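Local atomic coordinates of carboxyvinyl-carboxyphosphonate phosphorylmutase (Bacillus anthracis, PDB entry 4IQD), a protein that belongs to the phosphoenolpyruvate phosphomutase family of TIM-barrel proteins and is modelled as a dimer with several bound molecules of pyruvic acid. Residues A[44-49]-A[88-93]; A[136-141]-A[169-174]; A[151-156]-A[160-165]; A[258-263]-A[268-273]. One frame throughout, in Å; residues are numbered along the deposited sequence. Where two conformers were deposited one is given.

Contact 1 (A[44-49]-A[88-93]); sequences VARNTG and TDLPVL
R46 lays the start of its side chain over L90: CB and CG both come within 4.0 Å of L90 CD1, the two chains crossing at a slant. This joins two outer parts of the TIM barrel, the last turn of helix 39-48 and the turn between helix 74-88 and strand 92-95. With CG anti to the backbone N (chi1 -172°), R46 leaves its helix toward the other segment, then bends at chi2 and chi3, which carries the guanidinium past L90 to the end of helix 74-88. There T88 CA lies over one of its faces. R46 NH1 is 3.3 Å from T88 O, but the angle is poor and no hydrogen bond results. What steadies the group is R46 NE, which donates to N47 OD1 at 3.1 Å with a bent N-H...O angle of 136°, the carboxamide oxygen tilted off the guanidinium plane. R46 is partly exposed, whereas L90 and T88 are buried; T88 also packs on L53 of the neighbouring strand. Elsewhere on helix 39-48, A45 and T48 pack on F258 of the second subunit. The helix closes in a Schellman motif at G49, whose positive phi suits glycine. After helix 74-88 the chain makes an ST turn: in the T88 conformer given, L90 N donates to T88 OG1 at 3.2 Å, while that hydroxyl also bonds to L84 O.

Contact 2 (A[136-141]-A[169-174]); sequences NGKKLV and RGVEGL. With PYR (pyruvic acid), chain D.
L140 and V171 point at each other tip to tip, L140 CD1 meeting V171 CG1 at 3.6 Å. V171 holds CG1 between its backbone N and carbonyl carbon (chi1 65°), which turns this methyl to L140 and sends CG2 toward segment 136-141, 4.0 Å from K138 O. The aliphatic part of K138 passes more loosely beside the same methyl, its CD 4.3 Å from V171 CG2. E172 crosses L140 at a slant; its extended chain brings OE2 to 3.9 Å from L140 CD1, a van der Waals contact between a methyl and a carboxylate whose oxygens are hydrogen-bonded elsewhere. R180 of the following helix reaches both segments: its NH2 donates a hydrogen bond to V141 O and makes a long, weak ion pair with E172. Beyond V171 the chain runs on to a pyruvic acid, with L174 N 3.4 Å from its C and G173 CA 3.6 Å from its O. The ligand's O3 sits over one face of the R169 guanidinium, which E202 holds from NH2 by a salt bridge. G173 is the N-cap of helix 174-187. Both loops follow barrel strands, at the C-terminal end that bears the active site in TIM barrels; this pyruvic acid site is separate from the one R165 lines.

Contact 3 (A[151-156]-A[160-165]); sequences KAIKEV and LYIVAR
No flat group comes between I153 and I162; the planar side chains of 160-165 are turned elsewhere. Y161 leaves the backbone away from the helix, and its ring makes an edge-to-face pair with F21; R165 forms salt bridges from NE to D167 and from NH2 to E195, with a weak hydrogen bond from NH1 to a pyruvic acid. The contact itself is aliphatic. I162 pushes CD1 into the helix surface between two residues, 3.6 Å from I153 CG2 and again 3.6 Å from K154 CD. I153 reaches it with the methyl that stands anti to its backbone N, and the same CG2 brushes L160 CD2 at 4.4 Å. K154 bends at chi2 and chi3, folding its methylenes over I162 and bringing NZ round toward the start of the strand. Two waters lie between K154 NZ and L160 O, 2.8 and 2.6 Å from that oxygen; both stand only 2.5 Å from K154 NZ, so the exact bridge is doubtful. V106 of helix 103-115 also touches I153. The arrangement is the return half of a beta-alpha-beta unit, strand 120-124, helix 143-156 and strand 161-166, in which the helix packs on the outside of the parallel barrel.

Contact 4 (A[258-263]-A[268-273]); sequences FTLIKE and KDALSN
L260 carries the whole contact from its side, and its tight half is the branch CD2, which presses on A270: L260 CD2 is 3.6 Å from A270 CB and 3.7 Å from A270 N. CG stands anti to the backbone N (chi1 -171°), and the side chain heads toward 268-273. L260 CD2 also meets D269 CB at 3.9 Å, while L260 CD1 takes the outer course, 4.0 Å from D269 OD2. L260 and D269 cross at about a right angle, and the carboxylate makes no hydrogen bond across to the helix. A270 is buried and D269 exposed, so the packing fades from A270 outward to the solvent. No polar bond joins the two segments, and the long side chain of K268 leads away from L260 altogether.

Helix 245-264 projects far from the barrel and lies against the second subunit, in keeping with the helix swapping known in this TIM-barrel superfamily; segment 268-273 folds back beside its end on the way to helix 277-283. Elsewhere the helix meets the second subunit directly. F258 packs on A41 of the second subunit, I261 O accepts from Q32 NE2 of that subunit, and K262 forms a cation-pi pair with its F50. On the returning segment L271 rests on Y226 of the second subunit. Within that segment, N273 N donates to A270 O at 3.0 Å, a bond that curls the chain just past the alanine that L260 CD2 touches.

Contacts 1 and 3 both reach the same parallel sheet and touch through L93 CD1 and V163 CG2, 4.1 Å apart, although their centres are 23 Å from each other. Contact 3 lies in sequence between the two segments of contact 2: 160-165 leads through R165, which lines one pyruvic acid pocket, to R169, which lines another, and the centres lie 22 Å apart. Contacts 1 and 2 are on opposite sides of the chain's centre, about 18 Å between nearest atoms. Contact 4 stands out at the periphery, 29 Å from contact 1 and 46 Å from contact 3 by centres, yet the dimer brings it back to the first: K262 reaches G49 O of the second subunit, a bond weak in one copy, and F258 packs on that subunit's A45.

Contact 1 (A[44-49]-A[88-93])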
# COMPACT_ATOMS: atom_id res chain seq x y z
N VAL A 44 1.84 -3.27 -11.95
CA VAL A 44 2.86 -2.62 -12.78
C VAL A 44 3.96 -3.60 -13.17
O VAL A 44 4.45 -3.58 -14.29
CB VAL A 44 3.49 -1.42 -12.07
CG1 VAL A 44 4.50 -0.75 -12.97
CG2 VAL A 44 2.43 -0.44 -11.65
N ALA A 45 4.34 -4.46 -12.22
CA ALA A 45 5.36 -5.46 -12.47
C ALA A 45 4.93 -6.41 -13.58
O ALA A 45 5.68 -6.67 -14.52
CB ALA A 45 5.67 -6.23 -11.20
N ARG A 46 3.71 -6.92 -13.46
CA ARG A 46 3.13 -7.82 -14.45
C ARG A 46 3.17 -7.16 -15.82
O ARG A 46 3.68 -7.73 -16.78
CB ARG A 46 1.69 -8.16 -14.08
CG ARG A 46 1.03 -9.25 -14.93
CD ARG A 46 0.13 -8.69 -16.02
NE ARG A 46 -0.99 -7.92 -15.50
CZ ARG A 46 -2.15 -8.45 -15.11
NH1 ARG A 46 -2.33 -9.76 -15.17
NH2 ARG A 46 -3.12 -7.67 -14.64
N ASN A 47 2.64 -5.94 -15.89
CA ASN A 47 2.61 -5.18 -17.13
C ASN A 47 4.00 -4.87 -17.65
O ASN A 47 4.19 -4.67 -18.84
CB ASN A 47 1.81 -3.89 -16.93
CG ASN A 47 0.38 -4.16 -16.51
OD1 ASN A 47 -0.17 -5.23 -16.78
ND2 ASN A 47 -0.24 -3.19 -15.84
N THR A 48 4.98 -4.85 -16.75
CA THR A 48 6.37 -4.63 -17.14
C THR A 48 6.99 -5.95 -17.64
O THR A 48 8.05 -5.96 -18.27
CB THR A 48 7.19 -3.99 -16.00
OG1 THR A 48 6.62 -2.72 -15.68
CG2 THR A 48 8.62 -3.76 -16.40
N GLY A 49 6.31 -7.06 -17.39
CA GLY A 49 6.70 -8.32 -17.99
C GLY A 49 7.37 -9.32 -17.07
O GLY A 49 8.01 -10.27 -17.53
N THR A 88 -3.07 -10.24 -10.03
CA THR A 88 -2.17 -10.52 -11.14
C THR A 88 -2.28 -11.93 -11.69
O THR A 88 -2.03 -12.15 -12.88
CB THR A 88 -0.71 -10.30 -10.71
OG1 THR A 88 -0.39 -11.20 -9.65
CG2 THR A 88 -0.51 -8.87 -10.23
N ASP A 89 -2.63 -12.88 -10.83
CA ASP A 89 -2.61 -14.31 -11.16
C ASP A 89 -1.18 -14.78 -11.46
O ASP A 89 -0.95 -15.64 -12.32
CB ASP A 89 -3.56 -14.65 -12.31
CG ASP A 89 -3.85 -16.13 -12.42
OD1 ASP A 89 -4.30 -16.73 -11.42
OD2 ASP A 89 -3.60 -16.70 -13.51
N LEU A 90 -0.21 -14.20 -10.75
CA LEU A 90 1.19 -14.59 -10.87
C LEU A 90 1.66 -15.36 -9.65
O LEU A 90 1.15 -15.15 -8.55
CB LEU A 90 2.08 -13.36 -11.04
CG LEU A 90 2.13 -12.71 -12.42
CD1 LEU A 90 3.11 -11.56 -12.40
CD2 LEU A 90 2.52 -13.74 -13.46
N PRO A 91 2.63 -16.26 -9.84
CA PRO A 91 3.25 -16.96 -8.71
C PRO A 91 3.92 -15.95 -7.79
O PRO A 91 4.68 -15.11 -8.26
CB PRO A 91 4.31 -17.84 -9.37
CG PRO A 91 3.88 -17.97 -10.79
CD PRO A 91 3.22 -16.68 -11.12
N VAL A 92 3.63 -16.03 -6.50
CA VAL A 92 4.21 -15.11 -5.55
C VAL A 92 4.97 -15.86 -4.46
O VAL A 92 4.42 -16.74 -3.81
CB VAL A 92 3.13 -14.22 -4.91
CG1 VAL A 92 3.72 -13.38 -3.79
CG2 VAL A 92 2.49 -13.33 -5.96
N LEU A 93 6.24 -15.50 -4.30
CA LEU A 93 7.06 -16.00 -3.21
C LEU A 93 6.95 -15.07 -2.02
O LEU A 93 7.24 -13.87 -2.11
CB LEU A 93 8.52 -16.11 -3.66
CG LEU A 93 9.61 -16.32 -2.60
CD1 LEU A 93 9.46 -17.66 -1.90
CD2 LEU A 93 10.97 -16.21 -3.26

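Contact 2 (A[136-141]-A[169-174])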
# COMPACT_ATOMS: atom_id res chain seq x y z
N ASN A 136 19.52 -6.46 18.24
CA ASN A 136 20.32 -6.49 17.02
C ASN A 136 21.12 -7.79 16.95
O ASN A 136 22.29 -7.79 16.57
CB ASN A 136 21.24 -5.28 16.96
CG ASN A 136 21.34 -4.70 15.57
OD1 ASN A 136 21.38 -5.44 14.58
ND2 ASN A 136 21.38 -3.38 15.48
N GLY A 137 20.47 -8.88 17.32
CA GLY A 137 21.11 -10.18 17.37
C GLY A 137 21.35 -10.77 15.99
O GLY A 137 20.76 -10.35 15.01
N LYS A 138 22.24 -11.76 15.94
CA LYS A 138 22.62 -12.38 14.68
C LYS A 138 22.63 -13.89 14.83
O LYS A 138 22.99 -14.61 13.90
CB LYS A 138 24.00 -11.89 14.27
CG LYS A 138 25.04 -12.02 15.37
CD LYS A 138 26.44 -11.67 14.89
CE LYS A 138 27.45 -11.84 16.01
NZ LYS A 138 28.85 -11.63 15.54
N LYS A 139 22.23 -14.37 16.00
CA LYS A 139 22.27 -15.80 16.26
C LYS A 139 21.22 -16.54 15.45
O LYS A 139 20.21 -15.96 15.05
CB LYS A 139 22.08 -16.08 17.75
CG LYS A 139 20.64 -16.02 18.20
CD LYS A 139 20.39 -17.03 19.31
CE LYS A 139 21.24 -16.74 20.53
NZ LYS A 139 20.98 -17.70 21.64
N LEU A 140 21.47 -17.82 15.21
CA LEU A 140 20.57 -18.64 14.41
C LEU A 140 20.06 -19.80 15.24
O LEU A 140 20.63 -20.13 16.28
CB LEU A 140 21.31 -19.20 13.20
CG LEU A 140 22.08 -18.20 12.35
CD1 LEU A 140 22.90 -18.94 11.31
CD2 LEU A 140 21.14 -17.21 11.69
N VAL A 141 18.98 -20.43 14.78
CA VAL A 141 18.48 -21.63 15.42
C VAL A 141 19.33 -22.79 14.97
O VAL A 141 20.11 -22.67 14.02
CB VAL A 141 17.02 -21.92 15.03
CG1 VAL A 141 16.13 -20.74 15.39
CG2 VAL A 141 16.92 -22.24 13.54
N ARG A 169 26.54 -17.95 6.65
CA ARG A 169 27.82 -17.53 6.08
C ARG A 169 28.53 -16.51 6.96
O ARG A 169 29.68 -16.70 7.36
CB ARG A 169 27.63 -16.96 4.68
CG ARG A 169 28.91 -16.40 4.08
CD ARG A 169 29.98 -17.46 4.01
NE ARG A 169 31.27 -16.95 3.57
CZ ARG A 169 32.19 -16.44 4.38
NH1 ARG A 169 31.96 -16.35 5.68
NH2 ARG A 169 33.34 -16.01 3.89
N GLY A 170 27.84 -15.42 7.26
CA GLY A 170 28.45 -14.30 7.96
C GLY A 170 28.58 -14.46 9.46
O GLY A 170 29.11 -13.58 10.13
N VAL A 171 28.11 -15.58 9.99
CA VAL A 171 28.17 -15.80 11.43
C VAL A 171 28.90 -17.10 11.80
O VAL A 171 29.53 -17.18 12.85
CB VAL A 171 26.76 -15.76 12.06
CG1 VAL A 171 25.90 -16.90 11.55
CG2 VAL A 171 26.85 -15.77 13.58
N GLU A 172 28.83 -18.10 10.92
CA GLU A 172 29.46 -19.38 11.18
C GLU A 172 30.52 -19.77 10.15
O GLU A 172 31.49 -20.45 10.47
CB GLU A 172 28.41 -20.49 11.26
CG GLU A 172 27.43 -20.33 12.40
CD GLU A 172 26.33 -21.36 12.35
OE1 GLU A 172 26.38 -22.25 11.48
OE2 GLU A 172 25.41 -21.28 13.19
N GLY A 173 30.33 -19.34 8.91
CA GLY A 173 31.30 -19.64 7.87
C GLY A 173 30.70 -20.35 6.67
O GLY A 173 29.59 -20.88 6.71
N LEU A 174 31.47 -20.36 5.58
CA LEU A 174 31.01 -20.87 4.30
C LEU A 174 30.60 -22.34 4.36
O LEU A 174 29.47 -22.67 4.03
CB LEU A 174 32.09 -20.69 3.24
CG LEU A 174 31.69 -21.08 1.82
CD1 LEU A 174 30.37 -20.43 1.43
CD2 LEU A 174 32.79 -20.67 0.85
C PYR D . 34.69 -21.10 6.50
O PYR D . 34.07 -21.89 7.33
OXT PYR D . 35.02 -21.54 5.32
CA PYR D . 34.98 -19.79 6.88
O3 PYR D . 35.04 -18.82 6.01
CB PYR D . 35.22 -19.51 8.33

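Contact 3 (A[151-156]-A[160-165])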
# COMPACT_ATOMS: atom_id res chain seq x y z
N LYS A 151 9.89 -29.77 7.46
CA LYS A 151 9.13 -31.01 7.46
C LYS A 151 7.67 -30.75 7.78
O LYS A 151 6.78 -31.42 7.24
CB LYS A 151 9.71 -32.00 8.48
CG LYS A 151 11.07 -32.55 8.10
CD LYS A 151 11.80 -33.14 9.30
CE LYS A 151 11.09 -34.35 9.87
NZ LYS A 151 11.89 -34.96 10.98
N ALA A 152 7.43 -29.79 8.66
CA ALA A 152 6.07 -29.38 9.00
C ALA A 152 5.34 -28.84 7.77
O ALA A 152 4.17 -29.15 7.53
CB ALA A 152 6.08 -28.34 10.10
N ILE A 153 6.04 -28.04 6.98
CA ILE A 153 5.47 -27.50 5.75
C ILE A 153 5.19 -28.60 4.74
O ILE A 153 4.07 -28.70 4.24
CB ILE A 153 6.38 -26.44 5.12
CG1 ILE A 153 6.58 -25.28 6.10
CG2 ILE A 153 5.78 -25.93 3.83
CD1 ILE A 153 7.46 -24.18 5.57
N LYS A 154 6.19 -29.43 4.45
CA LYS A 154 6.03 -30.55 3.51
C LYS A 154 4.87 -31.45 3.92
O LYS A 154 4.22 -32.06 3.07
CB LYS A 154 7.30 -31.40 3.43
CG LYS A 154 8.49 -30.73 2.77
CD LYS A 154 8.14 -30.15 1.40
CE LYS A 154 7.65 -31.21 0.43
NZ LYS A 154 7.15 -30.57 -0.83
N GLU A 155 4.63 -31.54 5.22
CA GLU A 155 3.57 -32.38 5.74
C GLU A 155 2.18 -31.80 5.47
O GLU A 155 1.31 -32.48 4.93
CB GLU A 155 3.76 -32.60 7.23
CG GLU A 155 2.66 -33.45 7.84
CD GLU A 155 2.46 -34.75 7.10
OE1 GLU A 155 3.47 -35.41 6.78
OE2 GLU A 155 1.29 -35.10 6.82
N VAL A 156 1.99 -30.54 5.85
CA VAL A 156 0.67 -29.93 5.79
C VAL A 156 0.37 -29.34 4.42
O VAL A 156 -0.78 -29.33 3.97
CB VAL A 156 0.49 -28.85 6.88
CG1 VAL A 156 -0.91 -28.30 6.86
CG2 VAL A 156 0.80 -29.43 8.24
N LEU A 160 3.27 -26.57 -1.76
CA LEU A 160 3.97 -25.31 -1.54
C LEU A 160 5.46 -25.44 -1.82
O LEU A 160 6.16 -26.24 -1.21
CB LEU A 160 3.76 -24.85 -0.09
CG LEU A 160 3.56 -23.36 0.15
CD1 LEU A 160 2.44 -22.80 -0.73
CD2 LEU A 160 3.26 -23.11 1.61
N TYR A 161 5.95 -24.63 -2.76
CA TYR A 161 7.36 -24.60 -3.11
C TYR A 161 8.10 -23.91 -1.97
O TYR A 161 7.68 -22.86 -1.50
CB TYR A 161 7.55 -23.82 -4.41
CG TYR A 161 8.90 -23.96 -5.07
CD1 TYR A 161 9.15 -24.97 -5.99
CD2 TYR A 161 9.92 -23.06 -4.79
CE1 TYR A 161 10.38 -25.09 -6.61
CE2 TYR A 161 11.16 -23.17 -5.40
CZ TYR A 161 11.38 -24.19 -6.31
OH TYR A 161 12.60 -24.30 -6.92
N ILE A 162 9.18 -24.51 -1.50
CA ILE A 162 9.88 -23.97 -0.35
C ILE A 162 11.26 -23.44 -0.68
O ILE A 162 12.11 -24.17 -1.18
CB ILE A 162 10.06 -25.01 0.75
CG1 ILE A 162 8.72 -25.63 1.14
CG2 ILE A 162 10.72 -24.37 1.95
CD1 ILE A 162 8.85 -26.71 2.18
N VAL A 163 11.47 -22.17 -0.37
CA VAL A 163 12.80 -21.59 -0.43
C VAL A 163 13.31 -21.41 0.99
O VAL A 163 12.63 -20.82 1.83
CB VAL A 163 12.80 -20.23 -1.16
CG1 VAL A 163 14.16 -19.57 -1.06
CG2 VAL A 163 12.38 -20.41 -2.61
N ALA A 164 14.50 -21.93 1.28
CA ALA A 164 15.07 -21.83 2.61
C ALA A 164 16.22 -20.83 2.67
O ALA A 164 17.18 -20.93 1.91
CB ALA A 164 15.53 -23.20 3.10
N ARG A 165 16.10 -19.86 3.57
CA ARG A 165 17.14 -18.85 3.73
C ARG A 165 18.06 -19.20 4.89
O ARG A 165 17.61 -19.62 5.95
CB ARG A 165 16.53 -17.47 3.97
CG ARG A 165 17.57 -16.39 4.17
CD ARG A 165 16.98 -15.18 4.86
NE ARG A 165 17.96 -14.11 5.01
CZ ARG A 165 17.77 -12.86 4.59
NH1 ARG A 165 16.63 -12.53 4.01
NH2 ARG A 165 18.71 -11.95 4.76
O HOH W 1 7.48 -28.49 -2.20
O HOH W 2 5.94 -28.53 -0.06

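Contact 4 (A[258-263]-A[268-273])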
# COMPACT_ATOMS: atom_id res chain seq x y z
N PHE A 258 5.40 15.89 -2.22
CA PHE A 258 4.89 16.54 -1.02
C PHE A 258 5.67 17.81 -0.74
O PHE A 258 5.10 18.83 -0.37
CB PHE A 258 5.00 15.60 0.18
CG PHE A 258 4.04 14.45 0.13
CD1 PHE A 258 2.89 14.53 -0.63
CD2 PHE A 258 4.28 13.30 0.85
CE1 PHE A 258 1.99 13.48 -0.67
CE2 PHE A 258 3.39 12.24 0.81
CZ PHE A 258 2.25 12.34 0.05
N THR A 259 6.99 17.72 -0.90
CA THR A 259 7.85 18.88 -0.78
C THR A 259 7.36 19.96 -1.73
O THR A 259 7.24 21.13 -1.35
CB THR A 259 9.30 18.52 -1.14
OG1 THR A 259 9.77 17.48 -0.28
CG2 THR A 259 10.21 19.73 -1.00
N LEU A 260 7.05 19.55 -2.95
CA LEU A 260 6.61 20.46 -4.00
C LEU A 260 5.31 21.15 -3.65
O LEU A 260 5.19 22.37 -3.78
CB LEU A 260 6.46 19.70 -5.31
CG LEU A 260 6.22 20.52 -6.58
CD1 LEU A 260 7.34 21.51 -6.81
CD2 LEU A 260 6.09 19.58 -7.76
N ILE A 261 4.32 20.38 -3.19
CA ILE A 261 3.03 20.94 -2.84
C ILE A 261 3.13 21.88 -1.64
O ILE A 261 2.44 22.89 -1.57
CB ILE A 261 1.98 19.84 -2.53
CG1 ILE A 261 1.81 18.92 -3.74
CG2 ILE A 261 0.65 20.45 -2.17
CD1 ILE A 261 0.80 17.81 -3.52
N LYS A 262 4.01 21.56 -0.70
CA LYS A 262 4.19 22.41 0.46
C LYS A 262 4.94 23.68 0.09
O LYS A 262 4.59 24.77 0.53
CB LYS A 262 4.91 21.68 1.60
CG LYS A 262 4.90 22.42 2.93
CD LYS A 262 3.56 23.13 3.15
CE LYS A 262 3.39 23.60 4.59
NZ LYS A 262 2.70 22.58 5.42
N GLU A 263 5.98 23.52 -0.72
CA GLU A 263 6.82 24.64 -1.12
C GLU A 263 6.12 25.59 -2.08
O GLU A 263 6.09 26.80 -1.86
CB GLU A 263 8.10 24.14 -1.78
CG GLU A 263 9.16 23.66 -0.82
CD GLU A 263 10.54 23.67 -1.46
OE1 GLU A 263 10.65 24.18 -2.60
OE2 GLU A 263 11.50 23.19 -0.83
N LYS A 268 1.85 21.23 -9.72
CA LYS A 268 2.12 21.63 -11.10
C LYS A 268 3.32 20.99 -11.80
O LYS A 268 3.22 20.51 -12.93
CB LYS A 268 2.37 23.14 -11.11
CG LYS A 268 1.30 24.00 -11.74
CD LYS A 268 1.60 25.46 -11.46
CE LYS A 268 1.18 26.35 -12.60
NZ LYS A 268 1.37 27.79 -12.28
N ASP A 269 4.45 21.01 -11.12
CA ASP A 269 5.72 20.67 -11.75
C ASP A 269 6.01 19.17 -11.76
O ASP A 269 7.00 18.74 -12.35
CB ASP A 269 6.86 21.44 -11.08
CG ASP A 269 6.63 22.94 -11.09
OD1 ASP A 269 5.95 23.44 -12.01
OD2 ASP A 269 7.14 23.62 -10.17
N ALA A 270 5.15 18.39 -11.11
CA ALA A 270 5.39 16.96 -10.99
C ALA A 270 4.41 16.14 -11.82
O ALA A 270 4.32 14.92 -11.65
CB ALA A 270 5.34 16.54 -9.53
N LEU A 271 3.68 16.80 -12.71
CA LEU A 271 2.68 16.13 -13.53
C LEU A 271 3.29 15.05 -14.40
O LEU A 271 2.67 14.03 -14.66
CB LEU A 271 1.95 17.15 -14.41
CG LEU A 271 0.64 17.78 -13.94
CD1 LEU A 271 0.72 18.26 -12.51
CD2 LEU A 271 0.27 18.93 -14.86
N SER A 272 4.52 15.27 -14.85
CA SER A 272 5.20 14.32 -15.74
C SER A 272 5.67 13.09 -14.98
O SER A 272 5.94 12.04 -15.58
CB SER A 272 6.37 14.99 -16.44
OG SER A 272 5.93 16.09 -17.22
N ASN A 273 5.77 13.21 -13.66
CA ASN A 273 6.20 12.11 -12.82
C ASN A 273 5.02 11.29 -12.34
O ASN A 273 5.09 10.62 -11.31
CB ASN A 273 6.96 12.65 -11.60
CG ASN A 273 8.28 13.30 -11.98
OD1 ASN A 273 8.98 12.83 -12.87
ND2 ASN A 273 8.61 14.39 -11.31